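Local coordinates for protein dihydropyrimidinase (Brevibacillus agri, PDB 3SFW) that catalyses the hydrolytic ring opening of dihydropyrimidines, probably at the two-zinc centre it carries, at residues Ile342-Thr347 and Asn416-Met421. Numbering follows the deposited sequence.
Sequences IEDRMT and NPFEGM
N416 ND2 is gripped by two groups: it gives a hydrogen bond to D344 OD2 and another to H409 ND1, from the same chain. The bond to the aspartate is 3.1 Å long from N416 ND2 to D344 OD2 and almost straight, 172° at the hydrogen. OD2 lies in the plane of the amide and receives the N-H nearly end-on to its own C-O bond. The two flat groups are turned against each other, with the carboxylate plane 48° from that of the amide. N416 reaches across because its CG stands anti to the backbone N (chi1 -171°). The same amide also folds back on its own chain. N416 OD1 accepts from F418 N at 2.8 Å, which makes an Asx turn, and E419 N bonds to N416 O in the type I turn 416-419. Both ends of the amide are thus used, and its rotation is fixed. With an alanine here, D344 OD2 and H409 ND1 would probably both lose this amide donor, and the turn its side-chain brace. F418 adds a lighter contact. The edge of its ring meets the aspartate, with F418 CD2 3.9 Å from D344 OD2 and 4.1 Å from D344 CB. P417 CG lies over one ring face, offset toward the rim. All three touching residues are buried. The contact joins segment 342-347, on helix 345-354, to the loop between strands 393-403 and 422-432, while F418 also packs on V269 of helix 265-269.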
loop_
_atom_site.group_PDB
_atom_site.type_symbol
_atom_site.label_atom_id
_atom_site.label_comp_id
_atom_site.label_asym_id
_atom_site.label_seq_id
_atom_site.Cartn_x
_atom_site.Cartn_y
_atom_site.Cartn_z
ATOM N N ILE A 342 -1.963 3.533 -35.196
ATOM C CA ILE A 342 -1.954 5.014 -35.275
ATOM C C ILE A 342 -3.316 5.608 -35.668
ATOM O O ILE A 342 -3.711 6.671 -35.178
ATOM C CB ILE A 342 -0.819 5.526 -36.165
ATOM C CG1 ILE A 342 -0.457 6.976 -35.803
ATOM C CG2 ILE A 342 -1.187 5.409 -37.698
ATOM C CD1 ILE A 342 0.889 7.417 -36.519
ATOM N N GLU A 343 -4.043 4.923 -36.557
ATOM C CA GLU A 343 -5.183 5.543 -37.159
ATOM C C GLU A 343 -6.422 5.537 -36.253
ATOM O O GLU A 343 -7.228 6.474 -36.276
ATOM C CB GLU A 343 -5.516 4.832 -38.470
ATOM C CG GLU A 343 -6.636 5.536 -39.241
ATOM C CD GLU A 343 -6.712 5.097 -40.703
ATOM O OE1 GLU A 343 -5.773 4.425 -41.194
ATOM O OE2 GLU A 343 -7.715 5.457 -41.362
ATOM N N ASP A 344 -6.516 4.543 -35.387
ATOM C CA ASP A 344 -7.759 4.358 -34.610
ATOM C C ASP A 344 -7.694 4.878 -33.186
ATOM O O ASP A 344 -8.719 4.830 -32.433
ATOM C CB ASP A 344 -8.213 2.919 -34.685
ATOM C CG ASP A 344 -8.500 2.509 -36.107
ATOM O OD1 ASP A 344 -9.253 3.258 -36.800
ATOM O OD2 ASP A 344 -7.870 1.538 -36.562
ATOM N N ARG A 345 -6.536 5.439 -32.828
ATOM C CA ARG A 345 -6.314 5.877 -31.419
ATOM C C ARG A 345 -7.419 6.854 -30.958
ATOM O O ARG A 345 -8.023 6.652 -29.867
ATOM C CB ARG A 345 -4.931 6.560 -31.253
ATOM C CG ARG A 345 -4.705 7.113 -29.816
ATOM C CD ARG A 345 -3.313 7.807 -29.702
ATOM N NE ARG A 345 -3.244 8.963 -30.581
ATOM C CZ ARG A 345 -3.046 10.218 -30.179
ATOM N NH1 ARG A 345 -2.866 10.488 -28.876
ATOM N NH2 ARG A 345 -3.048 11.206 -31.089
ATOM N N MET A 346 -7.644 7.938 -31.709
ATOM C CA MET A 346 -8.591 8.983 -31.258
ATOM C C MET A 346 -10.016 8.404 -31.162
ATOM O O MET A 346 -10.739 8.644 -30.159
ATOM C CB MET A 346 -8.593 10.169 -32.219
ATOM C CG MET A 346 -7.277 10.955 -32.256
ATOM S SD MET A 346 -7.004 11.889 -30.749
ATOM C CE MET A 346 -8.091 13.258 -30.989
ATOM N N THR A 347 -10.460 7.723 -32.231
ATOM C CA THR A 347 -11.855 7.221 -32.262
ATOM C C THR A 347 -12.142 6.170 -31.187
ATOM O O THR A 347 -13.189 6.229 -30.521
ATOM C CB THR A 347 -12.276 6.658 -33.636
ATOM O OG1 THR A 347 -12.229 7.720 -34.601
ATOM C CG2 THR A 347 -13.753 6.166 -33.554
ATOM N N ASN A 416 -6.127 -4.982 -39.750
ATOM C CA ASN A 416 -6.360 -4.036 -38.649
ATOM C C ASN A 416 -6.720 -4.849 -37.422
ATOM O O ASN A 416 -7.616 -5.719 -37.485
ATOM C CB ASN A 416 -7.497 -3.117 -39.046
ATOM C CG ASN A 416 -7.675 -1.957 -38.077
ATOM O OD1 ASN A 416 -7.937 -2.174 -36.894
ATOM N ND2 ASN A 416 -7.509 -0.730 -38.576
ATOM N N PRO A 417 -5.997 -4.641 -36.306
ATOM C CA PRO A 417 -6.253 -5.473 -35.121
ATOM C C PRO A 417 -7.612 -5.220 -34.477
ATOM O O PRO A 417 -8.071 -6.039 -33.685
ATOM C CB PRO A 417 -5.101 -5.102 -34.157
ATOM C CG PRO A 417 -4.772 -3.636 -34.559
ATOM C CD PRO A 417 -5.001 -3.570 -36.065
ATOM N N PHE A 418 -8.250 -4.108 -34.840
ATOM C CA PHE A 418 -9.588 -3.813 -34.417
ATOM C C PHE A 418 -10.668 -4.197 -35.444
ATOM O O PHE A 418 -11.787 -3.710 -35.372
ATOM C CB PHE A 418 -9.708 -2.308 -34.050
ATOM C CG PHE A 418 -8.610 -1.836 -33.133
ATOM C CD1 PHE A 418 -8.544 -2.294 -31.812
ATOM C CD2 PHE A 418 -7.562 -1.000 -33.623
ATOM C CE1 PHE A 418 -7.480 -1.880 -30.936
ATOM C CE2 PHE A 418 -6.508 -0.592 -32.761
ATOM C CZ PHE A 418 -6.464 -1.019 -31.431
ATOM N N GLU A 419 -10.307 -5.036 -36.410
ATOM C CA GLU A 419 -11.241 -5.481 -37.441
ATOM C C GLU A 419 -12.619 -5.834 -36.867
ATOM O O GLU A 419 -12.742 -6.688 -35.995
ATOM C CB GLU A 419 -10.644 -6.664 -38.197
ATOM C CG GLU A 419 -11.471 -7.038 -39.465
ATOM C CD GLU A 419 -11.390 -5.984 -40.532
ATOM O OE1 GLU A 419 -10.263 -5.445 -40.754
ATOM O OE2 GLU A 419 -12.433 -5.768 -41.225
ATOM N N GLY A 420 -13.650 -5.236 -37.439
ATOM C CA GLY A 420 -15.051 -5.519 -37.029
ATOM C C GLY A 420 -15.548 -4.713 -35.841
ATOM O O GLY A 420 -16.718 -4.796 -35.489
ATOM N N MET A 421 -14.662 -3.944 -35.191
ATOM C CA MET A 421 -15.092 -3.167 -34.012
ATOM C C MET A 421 -16.102 -2.094 -34.365
ATOM O O MET A 421 -15.866 -1.266 -35.237
ATOM C CB MET A 421 -13.883 -2.510 -33.320
ATOM C CG MET A 421 -14.241 -1.920 -31.952
ATOM S SD MET A 421 -12.697 -1.192 -31.357
ATOM C CE MET A 421 -13.298 -0.338 -29.887
#